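Local coordinates for protein beta-galactosidase (Geobacillus stearothermophilus, PDB 4OIF) that probably hydrolyses terminal non-reducing beta-D-galactose residues from beta-D-galactosides, as a zinc-containing member of glycoside hydrolase family 42, at residues L416-N421 against L476-E481; L471-L476 against L497-I502. All blocks are in the same frame, centred on the assembly; numbering follows the deposited sequence.

Contact 1 of 2, residues L416-N421 against L476-E481; sequences LYDWEN and LYLVSE
The ring of Tyr477 has the carboxamide oxygen of Asn421 at its edge, near the ring plane, and OD1 lies 3.4 Å from Tyr477 CB. Within 416-421, Tyr417 CE2 lies over the centre of one face of the Trp419 ring. The amide of Asn421 spans the gap to the loop. Its CG is anti to the backbone N (chi1 180°), which carries the amide off the first turn of the helix to the 476-481 backbone. There OD1 accepts a nearly straight hydrogen bond from Leu478 N, 2.7 Å long, with the donor tilted 27° from the carbonyl plane. Leu478 CB lies 3.6 Å from the same Asn421 OD1. ND2 of the amide is bonded to Met475 O, so both ends of the group are held. A leucine here would probably leave Leu478 N and Met475 O without these partners. Asp418 is the N-cap of the same helix: its OD2 accepts from Asn421 N at 2.8 Å, and its OD1 forms a salt bridge with Lys461. On the apolar side, CD2 of Leu416 meets CD2 of Leu476 at 4.1 Å. The contact thus ties the start of helix 419-427, just after strand 413-416, to the loop from strand 470-473 into helix 481-492.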
# COMPACT_ATOMS: atom_id res chain seq x y z
N LEU A 416 26.22 14.32 17.60
CA LEU A 416 25.36 15.45 17.30
C LEU A 416 24.18 15.01 16.43
O LEU A 416 24.35 14.39 15.38
CB LEU A 416 26.17 16.56 16.62
CG LEU A 416 25.44 17.80 16.10
CD1 LEU A 416 24.76 18.54 17.21
CD2 LEU A 416 26.44 18.71 15.38
N TYR A 417 22.98 15.30 16.92
CA TYR A 417 21.73 15.03 16.23
C TYR A 417 20.98 16.35 16.04
O TYR A 417 21.04 17.23 16.89
CB TYR A 417 20.89 14.04 17.03
CG TYR A 417 19.50 13.84 16.50
CD1 TYR A 417 19.28 13.09 15.35
CD2 TYR A 417 18.39 14.39 17.15
CE1 TYR A 417 18.00 12.89 14.86
CE2 TYR A 417 17.11 14.20 16.66
CZ TYR A 417 16.92 13.44 15.51
OH TYR A 417 15.67 13.22 14.98
N ASP A 418 20.28 16.49 14.92
CA ASP A 418 19.51 17.70 14.64
C ASP A 418 18.16 17.36 14.00
O ASP A 418 18.09 16.72 12.94
CB ASP A 418 20.33 18.64 13.75
CG ASP A 418 19.71 20.02 13.62
OD1 ASP A 418 19.87 20.83 14.55
OD2 ASP A 418 19.08 20.30 12.59
N TRP A 419 17.08 17.78 14.67
CA TRP A 419 15.70 17.52 14.24
C TRP A 419 15.41 18.17 12.90
O TRP A 419 14.80 17.55 12.02
CB TRP A 419 14.70 18.03 15.29
CG TRP A 419 14.20 16.98 16.28
CD1 TRP A 419 13.09 16.19 16.14
CD2 TRP A 419 14.78 16.63 17.55
NE1 TRP A 419 12.95 15.37 17.23
CE2 TRP A 419 13.97 15.62 18.11
CE3 TRP A 419 15.90 17.07 18.26
CZ2 TRP A 419 14.25 15.03 19.36
CZ3 TRP A 419 16.18 16.49 19.51
CH2 TRP A 419 15.36 15.49 20.04
N GLU A 420 15.82 19.42 12.74
CA GLU A 420 15.55 20.12 11.51
C GLU A 420 16.31 19.45 10.35
O GLU A 420 15.77 19.31 9.26
CB GLU A 420 15.90 21.61 11.65
CG GLU A 420 14.86 22.36 12.50
CD GLU A 420 15.20 23.84 12.77
OE1 GLU A 420 16.34 24.29 12.51
OE2 GLU A 420 14.30 24.55 13.26
N ASN A 421 17.53 19.00 10.62
CA ASN A 421 18.28 18.21 9.65
C ASN A 421 17.56 16.92 9.25
O ASN A 421 17.51 16.56 8.08
CB ASN A 421 19.67 17.89 10.19
CG ASN A 421 20.50 17.07 9.22
OD1 ASN A 421 20.76 17.50 8.10
ND2 ASN A 421 20.94 15.90 9.66
N LEU A 476 25.24 15.44 8.50
CA LEU A 476 24.73 16.73 8.92
C LEU A 476 24.42 17.55 7.67
O LEU A 476 25.00 18.61 7.46
CB LEU A 476 25.73 17.46 9.81
CG LEU A 476 25.14 18.65 10.57
CD1 LEU A 476 24.01 18.22 11.48
CD2 LEU A 476 26.23 19.36 11.35
N TYR A 477 23.51 17.01 6.87
CA TYR A 477 23.11 17.55 5.57
C TYR A 477 22.76 19.03 5.65
O TYR A 477 23.28 19.84 4.90
CB TYR A 477 21.94 16.72 5.04
CG TYR A 477 21.03 17.35 4.00
CD1 TYR A 477 21.34 17.26 2.64
CD2 TYR A 477 19.83 17.95 4.37
CE1 TYR A 477 20.49 17.81 1.68
CE2 TYR A 477 18.98 18.50 3.42
CZ TYR A 477 19.32 18.42 2.07
OH TYR A 477 18.49 18.98 1.12
N LEU A 478 21.89 19.38 6.59
CA LEU A 478 21.57 20.77 6.86
C LEU A 478 22.40 21.30 8.03
O LEU A 478 22.44 20.68 9.08
CB LEU A 478 20.08 20.91 7.16
CG LEU A 478 19.53 22.29 7.54
CD1 LEU A 478 18.10 22.42 7.04
CD2 LEU A 478 19.61 22.53 9.06
N VAL A 479 23.04 22.45 7.84
CA VAL A 479 23.81 23.08 8.91
C VAL A 479 23.96 24.59 8.64
O VAL A 479 24.22 25.00 7.52
CB VAL A 479 25.21 22.42 9.06
CG1 VAL A 479 26.08 22.69 7.83
CG2 VAL A 479 25.89 22.89 10.34
N SER A 480 23.80 25.40 9.67
CA SER A 480 23.90 26.85 9.50
C SER A 480 25.34 27.32 9.50
O SER A 480 26.24 26.59 9.95
CB SER A 480 23.12 27.58 10.61
OG SER A 480 23.76 27.47 11.88
N GLU A 481 25.56 28.54 9.02
CA GLU A 481 26.87 29.17 9.11
C GLU A 481 27.35 29.20 10.56
O GLU A 481 28.52 28.96 10.85
CB GLU A 481 26.82 30.59 8.55
CG GLU A 481 26.52 30.68 7.07
CD GLU A 481 27.77 30.84 6.23
OE1 GLU A 481 28.83 30.34 6.65
OE2 GLU A 481 27.70 31.48 5.16

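Contact 2 of 2, residues L471-L476 against L497-I502; sequences LIAPML and LVMTYI
Leu471 and Leu497 run alongside each other off the same face of the sheet, with Leu471 CG 4.0 Å from Leu497 CD1. They sit on neighbouring parallel strands of a beta-alpha-beta unit made by strand 470-473, helix 481-492 and strand 496-500. Its place is the parallel part of the mixed sheet in the trimerisation domain. Ala473 and Met499 continue the same face, which helix 481-492 covers. Met499 CE reaches CD2 of Leu476 at 3.5 Å. On the other face Ile472 packs on Val498, and both touch Tyr607 of helix 600-613. Two backbone bonds join the strands, Val498 N to Leu471 O and Ala473 N to Val498 O.

Past the end of strand 470-473 the two segments stay in touch, now largely through side chains. Met475 CG lies 3.7 Å from Tyr501 CE2, and the sulfur approaches the ring obliquely in a Met-aromatic contact, 60° off the ring normal. CG of Met475 is anti to its carbonyl carbon (chi1 -57°), which directs the thioether toward Tyr501. The phenol OH is bonded to Arg597.

The polar edge centres on the hydroxyl of Thr500, which also lies over one face of the Tyr501 ring. Thr500 OG1 accepts from Met475 N at 2.9 Å. OG1 of Thr500 donates in turn to Tyr501 O, also at 2.9 Å, in the carbonyl plane and on a lone pair.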
# COMPACT_ATOMS: atom_id res chain seq x y z
N LEU A 471 33.59 14.65 19.07
CA LEU A 471 32.27 15.00 18.57
C LEU A 471 32.02 14.33 17.22
O LEU A 471 32.77 14.52 16.26
CB LEU A 471 32.12 16.52 18.45
CG LEU A 471 30.76 16.96 17.89
CD1 LEU A 471 29.63 16.41 18.74
CD2 LEU A 471 30.67 18.47 17.79
N ILE A 472 30.95 13.55 17.17
CA ILE A 472 30.58 12.78 15.99
C ILE A 472 29.29 13.35 15.38
O ILE A 472 28.23 13.27 15.98
CB ILE A 472 30.40 11.29 16.35
CG1 ILE A 472 31.73 10.72 16.88
CG2 ILE A 472 29.88 10.47 15.17
CD1 ILE A 472 31.61 9.35 17.53
N ALA A 473 29.40 13.94 14.19
CA ALA A 473 28.25 14.55 13.53
C ALA A 473 28.01 13.96 12.14
O ALA A 473 28.39 14.56 11.14
CB ALA A 473 28.46 16.06 13.43
N PRO A 474 27.38 12.79 12.07
CA PRO A 474 27.18 12.12 10.78
C PRO A 474 26.02 12.71 9.97
O PRO A 474 25.01 13.13 10.56
CB PRO A 474 26.87 10.67 11.17
CG PRO A 474 27.13 10.59 12.64
CD PRO A 474 26.95 11.95 13.19
N MET A 475 26.16 12.71 8.64
CA MET A 475 25.08 13.14 7.74
C MET A 475 24.42 14.44 8.19
O MET A 475 23.19 14.52 8.30
CB MET A 475 24.01 12.05 7.63
CG MET A 475 24.54 10.74 7.15
SD MET A 475 23.23 9.51 6.99
CE MET A 475 22.34 10.24 5.62
N LEU A 476 25.24 15.44 8.50
CA LEU A 476 24.73 16.73 8.92
C LEU A 476 24.42 17.55 7.67
O LEU A 476 25.00 18.61 7.46
CB LEU A 476 25.73 17.46 9.81
CG LEU A 476 25.14 18.65 10.57
CD1 LEU A 476 24.01 18.22 11.48
CD2 LEU A 476 26.23 19.36 11.35
N LEU A 497 36.73 16.03 15.68
CA LEU A 497 35.43 16.02 15.04
C LEU A 497 35.40 14.98 13.93
O LEU A 497 36.35 14.89 13.17
CB LEU A 497 35.12 17.39 14.47
CG LEU A 497 33.88 17.55 13.60
CD1 LEU A 497 32.59 17.27 14.37
CD2 LEU A 497 33.86 18.93 13.01
N VAL A 498 34.32 14.21 13.86
CA VAL A 498 34.13 13.23 12.79
C VAL A 498 32.84 13.51 12.02
O VAL A 498 31.76 13.57 12.60
CB VAL A 498 34.07 11.78 13.33
CG1 VAL A 498 33.76 10.80 12.21
CG2 VAL A 498 35.37 11.39 14.00
N MET A 499 32.96 13.70 10.71
CA MET A 499 31.79 13.86 9.86
C MET A 499 31.82 12.85 8.74
O MET A 499 32.81 12.13 8.55
CB MET A 499 31.68 15.28 9.31
CG MET A 499 31.18 16.28 10.33
SD MET A 499 30.99 17.93 9.65
CE MET A 499 29.32 18.32 10.12
N THR A 500 30.72 12.78 8.00
CA THR A 500 30.56 11.74 7.00
C THR A 500 29.95 12.27 5.74
O THR A 500 29.63 13.45 5.63
CB THR A 500 29.63 10.59 7.47
OG1 THR A 500 28.27 11.05 7.47
CG2 THR A 500 30.03 10.08 8.87
N TYR A 501 29.77 11.35 4.80
CA TYR A 501 28.96 11.58 3.62
C TYR A 501 27.67 12.33 3.93
O TYR A 501 27.10 12.18 5.02
CB TYR A 501 28.64 10.24 2.97
CG TYR A 501 28.02 9.25 3.92
CD1 TYR A 501 28.81 8.42 4.72
CD2 TYR A 501 26.63 9.12 4.02
CE1 TYR A 501 28.23 7.50 5.59
CE2 TYR A 501 26.04 8.20 4.89
CZ TYR A 501 26.85 7.39 5.68
OH TYR A 501 26.28 6.48 6.54
N ILE A 502 27.23 13.12 2.96
CA ILE A 502 25.98 13.89 3.03
C ILE A 502 25.91 14.75 4.28
O ILE A 502 24.92 14.76 5.01
CB ILE A 502 24.76 12.95 2.94
CG1 ILE A 502 24.99 11.94 1.81
CG2 ILE A 502 23.51 13.74 2.61
CD1 ILE A 502 23.83 11.05 1.54

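Overall arrangement
Both contacts are buried, lie in the trimerisation domain and share Leu476; their centres are about 10 Å apart. Contact 2 joins two adjacent strands within the sheet, and backbone bonds and apolar side chains dominate it. Contact 1 lies at and just past the strand ends, where a helix start meets a loop. It is joined by one side-chain amide and leucine packing, while the carboxylate caps the helix within its own segment. The two are joined directly. Leu416 N is probably bonded to Ile472 O, which extends the sheet to strand 413-416, and Leu416 CD2 packs on Ala473 CB. Contact 1 also reaches the subunit interface, where Tyr477 packs on Phe372 of a second subunit. Contact 2 touches no other chain.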